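Local coordinates for protein glutamate racemase (Francisella tularensis subsp. tularensis, PDB 3OUT) that belongs to the Asp/Glu/hydantoin racemase family, an alpha/beta fold with two parallel sheets, and holds D-glutamic acid in a pocket, at residues S106-L111 and A181-C186; N112-I117 and L130-K135. One frame throughout, in Å; residues are numbered along the deposited sequence.

Contact 1 of 2, residues S106-L111 and A181-C186; sequences SLVDNL and ALILGC. With DGL (D-glutamic acid), chain E.
Val108 and Ala181 have the nearest CA atoms across the two segments, 7.6 Å apart, with a type I beta turn from Val108 to Leu111 facing a strand. The strand, 181-184, lies inside the four-stranded parallel sheet of this alpha/beta racemase, and the turn belongs to the loop that leads from helix 100-106 into the neighbouring strand 113-118. The turn directs Val108 and Leu111 at the sheet. Here Leu111 N closes the turn on Val108 O at 3.0 Å, and the first and last residues of the turn do the touching. Val108 meets Ile183, the two side chains crossing at a slant. Because CG1 of Ile183 stands anti to its carbonyl carbon and the chain runs on extended (chi2 176°), Ile183 CD1 lies 3.9 Å from Val108 CG1 and equally far from Val108 CG2. Leu111 reaches the strand with a single methyl, CD1, which comes 3.7 Å from Ala181 CB. Ile205 of the next strand, also touching Val108 and Ala181, continues this apolar layer. Beyond the strand the backbone enters the pocket for D-glutamic acid, where Cys186, its SG anti to the backbone N (chi1 174°), brings SG to 3.7 Å from CD of the ligand.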
loop_
_atom_site.group_PDB
_atom_site.type_symbol
_atom_site.label_atom_id
_atom_site.label_comp_id
_atom_site.label_asym_id
_atom_site.label_seq_id
_atom_site.Cartn_x
_atom_site.Cartn_y
_atom_site.Cartn_z
ATOM N N SER B 106 -17.735 -26.196 -11.951
ATOM C CA SER B 106 -19.081 -26.780 -11.966
ATOM C C SER B 106 -19.632 -26.937 -13.408
ATOM O O SER B 106 -20.538 -27.727 -13.648
ATOM C CB SER B 106 -20.047 -25.971 -11.086
ATOM O OG SER B 106 -20.528 -24.809 -11.744
ATOM N N LEU B 107 -19.106 -26.180 -14.344
ATOM C CA LEU B 107 -19.563 -26.234 -15.729
ATOM C C LEU B 107 -18.828 -27.201 -16.635
ATOM O O LEU B 107 -19.251 -27.369 -17.785
ATOM C CB LEU B 107 -19.520 -24.802 -16.315
ATOM C CG LEU B 107 -20.464 -23.780 -15.650
ATOM C CD1 LEU B 107 -20.149 -22.362 -16.140
ATOM C CD2 LEU B 107 -21.917 -24.061 -15.958
ATOM N N VAL B 108 -17.784 -27.880 -16.157
ATOM C CA VAL B 108 -16.937 -28.744 -16.980
ATOM C C VAL B 108 -16.679 -30.124 -16.367
ATOM O O VAL B 108 -15.942 -30.924 -16.959
ATOM C CB VAL B 108 -15.580 -28.093 -17.311
ATOM C CG1 VAL B 108 -15.777 -26.750 -18.026
ATOM C CG2 VAL B 108 -14.700 -27.907 -16.050
ATOM N N ASP B 109 -17.213 -30.382 -15.170
ATOM C CA ASP B 109 -16.716 -31.543 -14.415
ATOM C C ASP B 109 -17.328 -32.872 -14.890
ATOM O O ASP B 109 -16.968 -33.924 -14.333
ATOM C CB ASP B 109 -16.804 -31.341 -12.893
ATOM C CG ASP B 109 -18.207 -31.088 -12.405
ATOM O OD1 ASP B 109 -19.184 -31.209 -13.193
ATOM O OD2 ASP B 109 -18.346 -30.756 -11.203
ATOM N N ASN B 110 -18.171 -32.827 -15.931
ATOM C CA ASN B 110 -18.564 -34.042 -16.668
ATOM C C ASN B 110 -17.892 -34.254 -18.026
ATOM O O ASN B 110 -18.227 -35.200 -18.741
ATOM C CB ASN B 110 -20.080 -34.117 -16.798
ATOM C CG ASN B 110 -20.757 -34.312 -15.436
ATOM O OD1 ASN B 110 -20.372 -35.201 -14.660
ATOM N ND2 ASN B 110 -21.736 -33.457 -15.127
ATOM N N LEU B 111 -16.907 -33.428 -18.371
ATOM C CA LEU B 111 -16.183 -33.593 -19.604
ATOM C C LEU B 111 -14.983 -34.490 -19.391
ATOM O O LEU B 111 -14.615 -34.746 -18.260
ATOM C CB LEU B 111 -15.753 -32.218 -20.126
ATOM C CG LEU B 111 -16.946 -31.299 -20.378
ATOM C CD1 LEU B 111 -16.440 -29.926 -20.844
ATOM C CD2 LEU B 111 -17.948 -31.876 -21.397
ATOM N N ALA B 181 -14.063 -28.236 -24.311
ATOM C CA ALA B 181 -14.491 -26.892 -23.937
ATOM C C ALA B 181 -13.250 -26.135 -23.482
ATOM O O ALA B 181 -12.225 -26.736 -23.088
ATOM C CB ALA B 181 -15.501 -26.916 -22.787
ATOM N N LEU B 182 -13.336 -24.828 -23.578
ATOM C CA LEU B 182 -12.264 -23.924 -23.161
ATOM C C LEU B 182 -12.842 -22.998 -22.090
ATOM O O LEU B 182 -13.771 -22.213 -22.363
ATOM C CB LEU B 182 -11.766 -23.078 -24.339
ATOM C CG LEU B 182 -10.597 -22.138 -23.977
ATOM C CD1 LEU B 182 -9.271 -22.849 -23.615
ATOM C CD2 LEU B 182 -10.318 -21.127 -25.090
ATOM N N ILE B 183 -12.265 -23.053 -20.887
ATOM C CA ILE B 183 -12.651 -22.136 -19.812
ATOM C C ILE B 183 -11.999 -20.787 -20.037
ATOM O O ILE B 183 -10.752 -20.665 -20.110
ATOM C CB ILE B 183 -12.289 -22.668 -18.412
ATOM C CG1 ILE B 183 -13.045 -23.978 -18.140
ATOM C CG2 ILE B 183 -12.672 -21.654 -17.309
ATOM C CD1 ILE B 183 -12.693 -24.630 -16.831
ATOM N N LEU B 184 -12.857 -19.768 -20.132
ATOM C CA LEU B 184 -12.415 -18.372 -20.164
ATOM C C LEU B 184 -12.149 -17.924 -18.695
ATOM O O LEU B 184 -13.008 -17.266 -18.006
ATOM C CB LEU B 184 -13.491 -17.503 -20.832
ATOM C CG LEU B 184 -13.850 -17.902 -22.261
ATOM C CD1 LEU B 184 -14.845 -16.871 -22.847
ATOM C CD2 LEU B 184 -12.572 -18.061 -23.128
ATOM N N GLY B 185 -10.985 -18.343 -18.201
ATOM C CA GLY B 185 -10.619 -18.242 -16.783
ATOM C C GLY B 185 -10.017 -16.914 -16.350
ATOM O O GLY B 185 -9.205 -16.868 -15.437
ATOM N N CYS B 186 -10.490 -15.846 -16.981
ATOM C CA CYS B 186 -10.180 -14.472 -16.607
ATOM C C CYS B 186 -11.389 -13.635 -16.953
ATOM O O CYS B 186 -11.997 -13.805 -18.017
ATOM C CB CYS B 186 -8.968 -14.006 -17.367
ATOM S SG CYS B 186 -8.484 -12.238 -17.192
HETATM N N DGL E . -8.252 -7.955 -13.144
HETATM C CA DGL E . -7.247 -8.920 -13.711
HETATM C C DGL E . -5.864 -8.588 -13.228
HETATM O O DGL E . -5.734 -7.857 -12.220
HETATM C CB DGL E . -7.500 -10.374 -13.328
HETATM C CG DGL E . -8.915 -10.892 -13.623
HETATM C CD DGL E . -9.082 -12.394 -13.494
HETATM O OE1 DGL E . -8.080 -13.114 -13.335
HETATM O OE2 DGL E . -10.255 -12.851 -13.601
HETATM O OXT DGL E . -4.862 -9.100 -13.783
#

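Contact 2 of 2, residues N112-I117 and L130-K135; sequences NTVGVI and LQIHKK
Ile132 rests the end of its side chain over Val114 and Val116, two residues apart on one face of strand 113-117, and touches both with the same atom. Its CD1 lies 4.4 Å from Val114 CG1 and equally 4.4 Å from Val116 CG2, contacts of a loose, purely apolar kind. The reach comes from the torsions: with CG1 opposite the carbonyl carbon (chi1 -68°) and chi2 extended at 165°, CD1 is carried outward from the helix to the strand. The valines share one conformation, CG1 anti to the backbone N (chi1 179° in Val114), but Val114 presents CG1 and Val116 presents CG2. This is the packing of a helix on a parallel sheet within a beta-alpha-beta crossover, since helix 127-135 lies on the connection from strand 113-118 to its parallel neighbour, strand 140-145. The CA atoms of Val114 and Ile132 are 9.2 Å apart, and side chains alone bridge that gap. Val105 of helix 100-106 and Val141 of strand 140-145 also pack on Ile132, while Ile183 touches both valines. One residue further along the helix, His133 turns to polar partners: NE2 is hydrogen-bonded to Ile139 O and ND1 to Glu69 OE2 of a second subunit. Both ring nitrogens are thus engaged, which should hold the imidazole in its rotation, and the carboxylate would favour a protonated ring.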
loop_
_atom_site.group_PDB
_atom_site.type_symbol
_atom_site.label_atom_id
_atom_site.label_comp_id
_atom_site.label_asym_id
_atom_site.label_seq_id
_atom_site.Cartn_x
_atom_site.Cartn_y
_atom_site.Cartn_z
ATOM N N ASN B 112 -14.380 -34.945 -20.474
ATOM C CA ASN B 112 -13.183 -35.759 -20.442
ATOM C C ASN B 112 -11.892 -34.961 -20.653
ATOM O O ASN B 112 -10.846 -35.293 -20.089
ATOM C CB ASN B 112 -13.275 -36.795 -21.556
ATOM C CG ASN B 112 -14.561 -37.567 -21.495
ATOM O OD1 ASN B 112 -15.368 -37.536 -22.441
ATOM N ND2 ASN B 112 -14.783 -38.231 -20.380
ATOM N N THR B 113 -11.986 -33.896 -21.458
ATOM C CA THR B 113 -10.816 -33.115 -21.864
ATOM C C THR B 113 -11.188 -31.622 -21.881
ATOM O O THR B 113 -12.132 -31.228 -22.556
ATOM C CB THR B 113 -10.361 -33.564 -23.261
ATOM O OG1 THR B 113 -10.173 -34.996 -23.258
ATOM C CG2 THR B 113 -9.079 -32.897 -23.599
ATOM N N VAL B 114 -10.495 -30.822 -21.050
ATOM C CA VAL B 114 -10.850 -29.404 -20.831
ATOM C C VAL B 114 -9.603 -28.547 -21.025
ATOM O O VAL B 114 -8.512 -28.918 -20.588
ATOM C CB VAL B 114 -11.380 -29.204 -19.381
ATOM C CG1 VAL B 114 -11.743 -27.696 -19.100
ATOM C CG2 VAL B 114 -12.620 -30.049 -19.179
ATOM N N GLY B 115 -9.761 -27.416 -21.713
ATOM C CA GLY B 115 -8.745 -26.398 -21.773
ATOM C C GLY B 115 -9.079 -25.240 -20.855
ATOM O O GLY B 115 -10.234 -24.939 -20.612
ATOM N N VAL B 116 -8.032 -24.587 -20.367
ATOM C CA VAL B 116 -8.150 -23.367 -19.527
ATOM C C VAL B 116 -7.161 -22.309 -20.001
ATOM O O VAL B 116 -5.974 -22.581 -20.184
ATOM C CB VAL B 116 -7.840 -23.683 -18.062
ATOM C CG1 VAL B 116 -8.091 -22.454 -17.161
ATOM C CG2 VAL B 116 -8.747 -24.806 -17.580
ATOM N N ILE B 117 -7.657 -21.087 -20.129
ATOM C CA ILE B 117 -6.791 -19.916 -20.339
ATOM C C ILE B 117 -7.067 -18.947 -19.216
ATOM O O ILE B 117 -8.220 -18.795 -18.785
ATOM C CB ILE B 117 -6.968 -19.204 -21.712
ATOM C CG1 ILE B 117 -8.445 -18.910 -22.042
ATOM C CG2 ILE B 117 -6.312 -20.072 -22.818
ATOM C CD1 ILE B 117 -8.709 -18.013 -23.270
ATOM N N LEU B 130 -6.164 -28.231 -10.428
ATOM C CA LEU B 130 -6.346 -28.838 -9.110
ATOM C C LEU B 130 -7.808 -29.000 -8.727
ATOM O O LEU B 130 -8.228 -30.079 -8.271
ATOM C CB LEU B 130 -5.609 -28.034 -8.048
ATOM C CG LEU B 130 -5.614 -28.620 -6.637
ATOM C CD1 LEU B 130 -4.662 -29.825 -6.569
ATOM C CD2 LEU B 130 -5.321 -27.517 -5.593
ATOM N N GLN B 131 -8.595 -27.958 -8.938
ATOM C CA GLN B 131 -10.013 -27.981 -8.525
ATOM C C GLN B 131 -10.832 -28.882 -9.423
ATOM O O GLN B 131 -11.747 -29.532 -8.954
ATOM C CB GLN B 131 -10.601 -26.579 -8.479
ATOM C CG GLN B 131 -9.923 -25.650 -7.449
ATOM C CD GLN B 131 -10.123 -26.086 -6.015
ATOM O OE1 GLN B 131 -11.213 -26.496 -5.626
ATOM N NE2 GLN B 131 -9.055 -25.997 -5.214
ATOM N N ILE B 132 -10.500 -28.921 -10.705
ATOM C CA ILE B 132 -11.166 -29.847 -11.624
ATOM C C ILE B 132 -10.847 -31.258 -11.184
ATOM O O ILE B 132 -11.734 -32.104 -11.109
ATOM C CB ILE B 132 -10.758 -29.599 -13.090
ATOM C CG1 ILE B 132 -11.304 -28.250 -13.565
ATOM C CG2 ILE B 132 -11.252 -30.739 -14.017
ATOM C CD1 ILE B 132 -10.686 -27.721 -14.871
ATOM N N HIS B 133 -9.576 -31.508 -10.862
ATOM C CA HIS B 133 -9.152 -32.844 -10.418
ATOM C C HIS B 133 -9.702 -33.291 -9.059
ATOM O O HIS B 133 -9.844 -34.516 -8.827
ATOM C CB HIS B 133 -7.634 -32.961 -10.475
ATOM C CG HIS B 133 -7.084 -32.996 -11.872
ATOM N ND1 HIS B 133 -5.832 -32.499 -12.189
ATOM C CD2 HIS B 133 -7.615 -33.448 -13.030
ATOM C CE1 HIS B 133 -5.631 -32.633 -13.495
ATOM N NE2 HIS B 133 -6.698 -33.228 -14.021
ATOM N N LYS B 134 -10.079 -32.340 -8.211
ATOM C CA LYS B 134 -10.811 -32.647 -6.977
ATOM C C LYS B 134 -12.179 -33.258 -7.240
ATOM O O LYS B 134 -12.648 -34.056 -6.441
ATOM C CB LYS B 134 -10.984 -31.412 -6.087
ATOM C CG LYS B 134 -9.708 -31.017 -5.385
ATOM C CD LYS B 134 -9.953 -29.832 -4.447
ATOM C CE LYS B 134 -8.643 -29.334 -3.814
ATOM N NZ LYS B 134 -8.030 -30.394 -2.997
ATOM N N LYS B 135 -12.816 -32.876 -8.353
ATOM C CA LYS B 135 -14.076 -33.491 -8.802
ATOM C C LYS B 135 -13.811 -34.803 -9.496
ATOM O O LYS B 135 -14.501 -35.812 -9.233
ATOM C CB LYS B 135 -14.816 -32.556 -9.769
ATOM C CG LYS B 135 -15.291 -31.256 -9.134
ATOM C CD LYS B 135 -16.411 -31.417 -8.133
ATOM C CE LYS B 135 -16.971 -30.066 -7.726
ATOM N NZ LYS B 135 -18.296 -30.163 -7.023
#

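The two contacts illustrate how one sheet is covered by successive connections. Their centres lie 7 Å apart, and along the chain contact 2 is nested inside the loop that contact 1 closes: 106-111 runs directly into 112-117, segment 130-135, on helix 127-135, follows, and 181-186 comes last. Strands 113-118 and 181-184 are parallel neighbours in the four-stranded sheet, joined by probable hydrogen bonds from Ile183 N to Gly115 O (2.8 Å) and from Gly185 N to Ile117 O (2.9 Å). Away from the sheet, Lys135 CD packs 3.7 Å from Asp109 OD2, where the helix comes up against the turn. Strand 181-184, where contact 1 packs, leads on to Cys186 in the D-glutamic acid pocket.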